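4-oxalocrotonate tautomerase family enzyme (Burkholderia sp. RPE67, PDB 6VVM) belongs to the tautomerase superfamily and assembles as a trimer of subunits that each join two tandem beta-alpha-beta units in one chain. Local coordinates at residues Pro1-Asp13 / Thr57-Ile69. Sequence-based numbering, arbitrary orientation.
Sequences PTLEVYLPQGHSD and TPAALPVIIAILI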
ATOM      1  N   PRO A   1     -10.656   2.983 -10.155  1.00 28.67           N
ATOM      2  CA  PRO A   1      -9.611   2.100  -9.621  1.00 27.12           C
ATOM      3  C   PRO A   1      -8.308   2.841  -9.375  1.00 26.49           C
ATOM      4  O   PRO A   1      -7.974   3.787 -10.103  1.00 25.57           O
ATOM      5  CB  PRO A   1      -9.426   1.043 -10.728  1.00 26.04           C
ATOM      6  CG  PRO A   1     -10.605   1.162 -11.601  1.00 29.18           C
ATOM      7  CD  PRO A   1     -11.050   2.597 -11.520  1.00 27.63           C
ATOM      8  N   THR A   2      -7.578   2.410  -8.349  1.00 25.49           N
ATOM      9  CA  THR A   2      -6.248   2.921  -8.061  1.00 24.32           C
ATOM     10  C   THR A   2      -5.267   1.765  -8.198  1.00 22.76           C
ATOM     11  O   THR A   2      -5.378   0.769  -7.477  1.00 23.42           O
ATOM     12  CB  THR A   2      -6.157   3.527  -6.655  1.00 21.58           C
ATOM     13  OG1 THR A   2      -7.065   4.629  -6.517  1.00 26.84           O
ATOM     14  CG2 THR A   2      -4.739   4.004  -6.394  1.00 23.76           C
ATOM     15  N   LEU A   3      -4.329   1.888  -9.129  1.00 21.36           N
ATOM     16  CA  LEU A   3      -3.305   0.876  -9.347  1.00 23.24           C
ATOM     17  C   LEU A   3      -1.972   1.367  -8.799  1.00 23.70           C
ATOM     18  O   LEU A   3      -1.607   2.535  -8.968  1.00 20.54           O
ATOM     19  CB  LEU A   3      -3.146   0.537 -10.832  1.00 21.71           C
ATOM     20  CG  LEU A   3      -4.410   0.317 -11.663  1.00 23.86           C
ATOM     21  CD1 LEU A   3      -4.017  -0.195 -13.038  1.00 22.84           C
ATOM     22  CD2 LEU A   3      -5.338  -0.670 -10.941  1.00 26.45           C
ATOM     23  N   GLU A   4      -1.230   0.468  -8.164  1.00 21.83           N
ATOM     24  CA  GLU A   4       0.124   0.782  -7.733  1.00 23.11           C
ATOM     25  C   GLU A   4       1.024  -0.311  -8.281  1.00 22.23           C
ATOM     26  O   GLU A   4       0.782  -1.497  -8.033  1.00 23.27           O
ATOM     27  CB  GLU A   4       0.244   0.898  -6.201  1.00 21.77           C
ATOM     28  CG  GLU A   4       1.715   0.980  -5.755  1.00 24.56           C
ATOM     29  CD  GLU A   4       1.951   1.388  -4.308  1.00 26.40           C
ATOM     30  OE1 GLU A   4       1.052   1.216  -3.451  1.00 28.58           O
ATOM     31  OE2 GLU A   4       3.068   1.888  -4.037  1.00 24.17           O
ATOM     32  N   VAL A   5       2.027   0.081  -9.063  1.00 19.37           N
ATOM     33  CA  VAL A   5       2.973  -0.859  -9.640  1.00 22.25           C
ATOM     34  C   VAL A   5       4.321  -0.692  -8.952  1.00 23.19           C
ATOM     35  O   VAL A   5       4.929   0.385  -8.997  1.00 23.30           O
ATOM     36  CB  VAL A   5       3.108  -0.679 -11.157  1.00 24.74           C
ATOM     37  CG1 VAL A   5       3.974  -1.782 -11.720  1.00 24.78           C
ATOM     38  CG2 VAL A   5       1.732  -0.682 -11.799  1.00 23.74           C
ATOM     39  N   TYR A   6       4.789  -1.763  -8.331  1.00 21.59           N
ATOM     40  CA  TYR A   6       6.162  -1.857  -7.850  1.00 20.63           C
ATOM     41  C   TYR A   6       7.056  -2.334  -8.992  1.00 22.55           C
ATOM     42  O   TYR A   6       6.846  -3.424  -9.546  1.00 22.90           O
ATOM     43  CB  TYR A   6       6.240  -2.808  -6.665  1.00 27.23           C
ATOM     44  CG  TYR A   6       5.708  -2.202  -5.394  1.00 23.57           C
ATOM     45  CD1 TYR A   6       4.352  -2.246  -5.094  1.00 24.93           C
ATOM     46  CD2 TYR A   6       6.560  -1.572  -4.505  1.00 25.98           C
ATOM     47  CE1 TYR A   6       3.865  -1.695  -3.932  1.00 23.03           C
ATOM     48  CE2 TYR A   6       6.091  -1.021  -3.336  1.00 26.33           C
ATOM     49  CZ  TYR A   6       4.747  -1.084  -3.050  1.00 27.94           C
ATOM     50  OH  TYR A   6       4.299  -0.529  -1.877  1.00 26.40           O
ATOM     51  N   LEU A   7       8.016  -1.502  -9.371  1.00 22.65           N
ATOM     52  CA  LEU A   7       8.909  -1.798 -10.482  1.00 25.03           C
ATOM     53  C   LEU A   7      10.316  -1.333 -10.135  1.00 24.26           C
ATOM     54  O   LEU A   7      10.505  -0.520  -9.223  1.00 29.38           O
ATOM     55  CB  LEU A   7       8.414  -1.155 -11.791  1.00 27.25           C
ATOM     56  CG  LEU A   7       8.526   0.352 -12.052  1.00 24.89           C
ATOM     57  CD1 LEU A   7       7.976   0.670 -13.449  1.00 27.56           C
ATOM     58  CD2 LEU A   7       7.785   1.176 -10.995  1.00 26.96           C
ATOM     59  N   PRO A   8      11.330  -1.874 -10.799  1.00 27.35           N
ATOM     60  CA  PRO A   8      12.699  -1.443 -10.524  1.00 29.23           C
ATOM     61  C   PRO A   8      13.002  -0.115 -11.199  1.00 30.35           C
ATOM     62  O   PRO A   8      12.300   0.323 -12.110  1.00 32.31           O
ATOM     63  CB  PRO A   8      13.559  -2.562 -11.124  1.00 29.30           C
ATOM     64  CG  PRO A   8      12.597  -3.638 -11.569  1.00 31.29           C
ATOM     65  CD  PRO A   8      11.287  -2.960 -11.796  1.00 25.01           C
ATOM     66  N   GLN A   9      14.076   0.515 -10.732  1.00 31.23           N
ATOM     67  CA  GLN A   9      14.616   1.711 -11.370  1.00 35.27           C
ATOM     68  C   GLN A   9      15.150   1.385 -12.761  1.00 34.64           C
ATOM     69  O   GLN A   9      15.383   0.225 -13.114  1.00 41.71           O
ATOM     70  CB  GLN A   9      15.755   2.312 -10.535  1.00 39.78           C
ATOM     71  CG  GLN A   9      15.341   2.932  -9.219  1.00 36.86           C
ATOM     72  CD  GLN A   9      16.530   3.318  -8.349  1.00 40.06           C
ATOM     73  OE1 GLN A   9      17.615   2.729  -8.441  1.00 39.11           O
ATOM     74  NE2 GLN A   9      16.331   4.308  -7.497  1.00 40.61           N
ATOM     75  N   GLY A  10      15.360   2.432 -13.554  1.00 38.85           N
ATOM     76  CA  GLY A  10      16.006   2.298 -14.846  1.00 37.99           C
ATOM     77  C   GLY A  10      15.090   2.398 -16.053  1.00 38.03           C
ATOM     78  O   GLY A  10      15.599   2.519 -17.175  1.00 45.82           O
ATOM     79  N   HIS A  11      13.767   2.342 -15.879  1.00 37.59           N
ATOM     80  CA  HIS A  11      12.859   2.416 -17.020  1.00 34.08           C
ATOM     81  C   HIS A  11      12.678   3.862 -17.458  1.00 32.63           C
ATOM     82  O   HIS A  11      12.554   4.765 -16.627  1.00 29.68           O
ATOM     83  CB  HIS A  11      11.506   1.794 -16.675  1.00 28.58           C
ATOM     84  CG  HIS A  11      11.551   0.304 -16.524  1.00 31.16           C
ATOM     85  ND1 HIS A  11      11.875  -0.539 -17.566  1.00 32.06           N
ATOM     86  CD2 HIS A  11      11.316  -0.494 -15.455  1.00 33.61           C
ATOM     87  CE1 HIS A  11      11.835  -1.792 -17.146  1.00 32.54           C
ATOM     88  NE2 HIS A  11      11.498  -1.793 -15.869  1.00 33.48           N
ATOM     89  N   SER A  12      12.660   4.076 -18.771  1.00 29.20           N
ATOM     90  CA  SER A  12      12.603   5.428 -19.296  1.00 28.57           C
ATOM     91  C   SER A  12      11.262   6.073 -18.964  1.00 26.18           C
ATOM     92  O   SER A  12      10.278   5.405 -18.638  1.00 23.34           O
ATOM     93  CB  SER A  12      12.817   5.432 -20.812  1.00 30.93           C
ATOM     94  OG  SER A  12      11.802   4.683 -21.455  1.00 28.39           O
ATOM     95  N   ASP A  13      11.243   7.401 -19.034  1.00 26.46           N
ATOM     96  CA  ASP A  13       9.993   8.110 -18.814  1.00 27.36           C
ATOM     97  C   ASP A  13       8.970   7.737 -19.875  1.00 24.26           C
ATOM     98  O   ASP A  13       7.783   7.587 -19.570  1.00 21.87           O
ATOM     99  CB  ASP A  13      10.248   9.613 -18.788  1.00 27.82           C
ATOM    100  CG  ASP A  13      11.034  10.043 -17.550  1.00 29.43           C
ATOM    101  OD1 ASP A  13      10.957   9.342 -16.524  1.00 25.54           O
ATOM    102  OD2 ASP A  13      11.726  11.074 -17.606  1.00 31.76           O
ATOM    103  N   THR A  57      17.134  -8.525  -5.623  1.00 28.69           N
ATOM    104  CA  THR A  57      17.125  -8.650  -7.076  1.00 31.84           C
ATOM    105  C   THR A  57      15.885  -7.981  -7.660  1.00 31.93           C
ATOM    106  O   THR A  57      14.793  -8.063  -7.079  1.00 27.08           O
ATOM    107  CB  THR A  57      17.189 -10.120  -7.511  1.00 31.27           C
ATOM    108  OG1 THR A  57      16.907 -10.227  -8.913  1.00 32.56           O
ATOM    109  CG2 THR A  57      16.191 -10.963  -6.726  1.00 29.34           C
ATOM    110  N   PRO A  58      16.024  -7.300  -8.803  1.00 32.65           N
ATOM    111  CA  PRO A  58      14.850  -6.724  -9.476  1.00 30.17           C
ATOM    112  C   PRO A  58      13.893  -7.765 -10.029  1.00 31.10           C
ATOM    113  O   PRO A  58      12.762  -7.412 -10.385  1.00 31.49           O
ATOM    114  CB  PRO A  58      15.471  -5.897 -10.609  1.00 33.46           C
ATOM    115  CG  PRO A  58      16.744  -6.597 -10.910  1.00 34.11           C
ATOM    116  CD  PRO A  58      17.264  -7.072  -9.564  1.00 29.64           C
ATOM    117  N   ALA A  59      14.310  -9.031 -10.112  1.00 35.18           N
ATOM    118  CA  ALA A  59      13.464 -10.111 -10.606  1.00 33.19           C
ATOM    119  C   ALA A  59      12.220 -10.347  -9.757  1.00 30.52           C
ATOM    120  O   ALA A  59      11.345 -11.107 -10.178  1.00 29.23           O
ATOM    121  CB  ALA A  59      14.276 -11.406 -10.678  1.00 33.37           C
ATOM    122  N   ALA A  60      12.123  -9.741  -8.573  1.00 26.11           N
ATOM    123  CA  ALA A  60      10.935  -9.911  -7.747  1.00 26.32           C
ATOM    124  C   ALA A  60       9.730  -9.186  -8.321  1.00 29.73           C
ATOM    125  O   ALA A  60       8.593  -9.539  -7.987  1.00 25.23           O
ATOM    126  CB  ALA A  60      11.190  -9.400  -6.331  1.00 27.39           C
ATOM    127  N   LEU A  61       9.964  -8.182  -9.154  1.00 25.54           N
ATOM    128  CA  LEU A  61       8.966  -7.291  -9.705  1.00 23.46           C
ATOM    129  C   LEU A  61       8.640  -7.710 -11.131  1.00 24.62           C
ATOM    130  O   LEU A  61       9.426  -8.416 -11.770  1.00 30.64           O
ATOM    131  CB  LEU A  61       9.494  -5.852  -9.655  1.00 25.64           C
ATOM    132  CG  LEU A  61       9.896  -5.473  -8.209  1.00 26.37           C
ATOM    133  CD1 LEU A  61      10.224  -4.004  -8.061  1.00 26.88           C
ATOM    134  CD2 LEU A  61       8.823  -5.865  -7.208  1.00 25.89           C
ATOM    135  N   PRO A  62       7.487  -7.289 -11.673  1.00 27.38           N
ATOM    136  CA  PRO A  62       6.544  -6.329 -11.071  1.00 25.18           C
ATOM    137  C   PRO A  62       5.421  -6.906 -10.202  1.00 24.28           C
ATOM    138  O   PRO A  62       4.920  -7.996 -10.450  1.00 24.22           O
ATOM    139  CB  PRO A  62       5.944  -5.634 -12.293  1.00 22.90           C
ATOM    140  CG  PRO A  62       5.949  -6.688 -13.359  1.00 22.26           C
ATOM    141  CD  PRO A  62       7.069  -7.687 -13.033  1.00 24.31           C
ATOM    142  N   VAL A  63       5.037  -6.141  -9.185  1.00 22.55           N
ATOM    143  CA  VAL A  63       3.887  -6.442  -8.341  1.00 24.00           C
ATOM    144  C   VAL A  63       2.878  -5.318  -8.535  1.00 21.88           C
ATOM    145  O   VAL A  63       3.216  -4.142  -8.375  1.00 25.23           O
ATOM    146  CB  VAL A  63       4.283  -6.578  -6.863  1.00 24.96           C
ATOM    147  CG1 VAL A  63       3.031  -6.702  -5.982  1.00 25.93           C
ATOM    148  CG2 VAL A  63       5.226  -7.777  -6.679  1.00 24.45           C
ATOM    149  N   ILE A  64       1.658  -5.670  -8.914  1.00 25.35           N
ATOM    150  CA  ILE A  64       0.606  -4.686  -9.150  1.00 22.01           C
ATOM    151  C   ILE A  64      -0.451  -4.856  -8.074  1.00 24.65           C
ATOM    152  O   ILE A  64      -1.015  -5.945  -7.918  1.00 25.06           O
ATOM    153  CB  ILE A  64      -0.015  -4.828 -10.547  1.00 24.15           C
ATOM    154  CG1 ILE A  64       1.050  -4.781 -11.651  1.00 25.59           C
ATOM    155  CG2 ILE A  64      -1.020  -3.713 -10.759  1.00 22.94           C
ATOM    156  CD1 ILE A  64       1.530  -6.171 -12.153  1.00 28.14           C
ATOM    157  N   ILE A  65      -0.730  -3.782  -7.339  1.00 20.59           N
ATOM    158  CA  ILE A  65      -1.853  -3.740  -6.418  1.00 22.61           C
ATOM    159  C   ILE A  65      -2.958  -2.928  -7.070  1.00 24.67           C
ATOM    160  O   ILE A  65      -2.725  -1.792  -7.509  1.00 23.07           O
ATOM    161  CB  ILE A  65      -1.444  -3.138  -5.065  1.00 21.24           C
ATOM    162  CG1 ILE A  65      -0.321  -3.969  -4.441  1.00 25.49           C
ATOM    163  CG2 ILE A  65      -2.645  -3.025  -4.134  1.00 26.80           C
ATOM    164  CD1 ILE A  65       0.383  -3.278  -3.283  1.00 31.02           C
ATOM    165  N   ALA A  66      -4.146  -3.514  -7.154  1.00 21.43           N
ATOM    166  CA  ALA A  66      -5.308  -2.882  -7.769  1.00 25.38           C
ATOM    167  C   ALA A  66      -6.394  -2.755  -6.718  1.00 25.13           C
ATOM    168  O   ALA A  66      -6.856  -3.766  -6.178  1.00 25.64           O
ATOM    169  CB  ALA A  66      -5.818  -3.690  -8.964  1.00 24.30           C
ATOM    170  N   ILE A  67      -6.804  -1.522  -6.441  1.00 21.70           N
ATOM    171  CA  ILE A  67      -7.809  -1.225  -5.433  1.00 22.45           C
ATOM    172  C   ILE A  67      -9.109  -0.850  -6.128  1.00 22.09           C
ATOM    173  O   ILE A  67      -9.162   0.140  -6.870  1.00 24.21           O
ATOM    174  CB  ILE A  67      -7.340  -0.106  -4.500  1.00 23.08           C
ATOM    175  CG1 ILE A  67      -6.013  -0.528  -3.856  1.00 28.85           C
ATOM    176  CG2 ILE A  67      -8.418   0.187  -3.465  1.00 24.74           C
ATOM    177  CD1 ILE A  67      -5.479   0.429  -2.813  1.00 25.43           C
ATOM    178  N   LEU A  68     -10.157  -1.629  -5.862  1.00 20.46           N
ATOM    179  CA  LEU A  68     -11.459  -1.504  -6.517  1.00 23.36           C
ATOM    180  C   LEU A  68     -12.554  -1.339  -5.478  1.00 26.84           C
ATOM    181  O   LEU A  68     -12.465  -1.901  -4.385  1.00 23.13           O
ATOM    182  CB  LEU A  68     -11.785  -2.750  -7.343  1.00 24.36           C
ATOM    183  CG  LEU A  68     -10.732  -3.294  -8.305  1.00 27.04           C
ATOM    184  CD1 LEU A  68     -11.204  -4.621  -8.883  1.00 24.83           C
ATOM    185  CD2 LEU A  68     -10.497  -2.287  -9.407  1.00 25.91           C
ATOM    186  N   ILE A  69     -13.620  -0.607  -5.827  1.00 25.25           N
ATOM    187  CA  ILE A  69     -14.796  -0.650  -4.971  1.00 22.31           C
ATOM    188  C   ILE A  69     -15.414  -2.033  -5.099  1.00 24.81           C
ATOM    189  O   ILE A  69     -15.477  -2.598  -6.198  1.00 26.00           O
ATOM    190  CB  ILE A  69     -15.801   0.465  -5.317  1.00 27.31           C
ATOM    191  CG1 ILE A  69     -15.179   1.836  -5.042  1.00 30.25           C
ATOM    192  CG2 ILE A  69     -17.048   0.328  -4.443  1.00 25.71           C
ATOM    193  CD1 ILE A  69     -16.117   3.021  -5.290  1.00 29.30           C
TER
HETATM  194  O   HOH W   1      -3.235   0.372  -5.618  1.00 27.85           O
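Ile-65 O accepts from Glu-4 N, 2.8 Å away, and a water whose oxygen lies 2.9 Å from Ile-65 O can donate to it as well; Leu-3 CA adds a weaker CA-H...O contact. The same water lies within hydrogen-bonding distance of Thr-2 O, which accepts from Ile-67 N, and can donate to either carbonyl. Six backbone bonds in all pair strand 2-8 with strand 63-69, linking Thr-2 with Ile-67, Glu-4 with Ile-65 and Tyr-6 with Val-63; the bond from Val-63 N to Tyr-6 O, at 3.3 Å, is the longest. These antiparallel strands are the central pair of a four-stranded mixed sheet, in which the two beta-alpha-beta units of the tautomerase fold meet. On the face carrying Leu-3 and Val-5, which helix 13-31 covers, Leu-3 CD2 presses on Ala-66 CB at 3.6 Å, while Val-5 lies alongside Ile-64. The face carrying Thr-2, Glu-4 and Tyr-6 meets neighbouring subunits. There Tyr-6 CG stands beside its own backbone N (chi1 -76°), which brings ring edge atom CE1 to 3.9 Å from Ile-65 CD1. Glu-4 OE2 hydrogen-bonds Thr-43 and forms a salt bridge with Lys-104 of the third subunit. Beyond the cis peptide preceding Pro-62, Leu-61 CD1 packs on the backbone of Leu-7, and Pro-8 CG meets Pro-58 CB at 3.8 Å, the two side chains crossing at about a right angle.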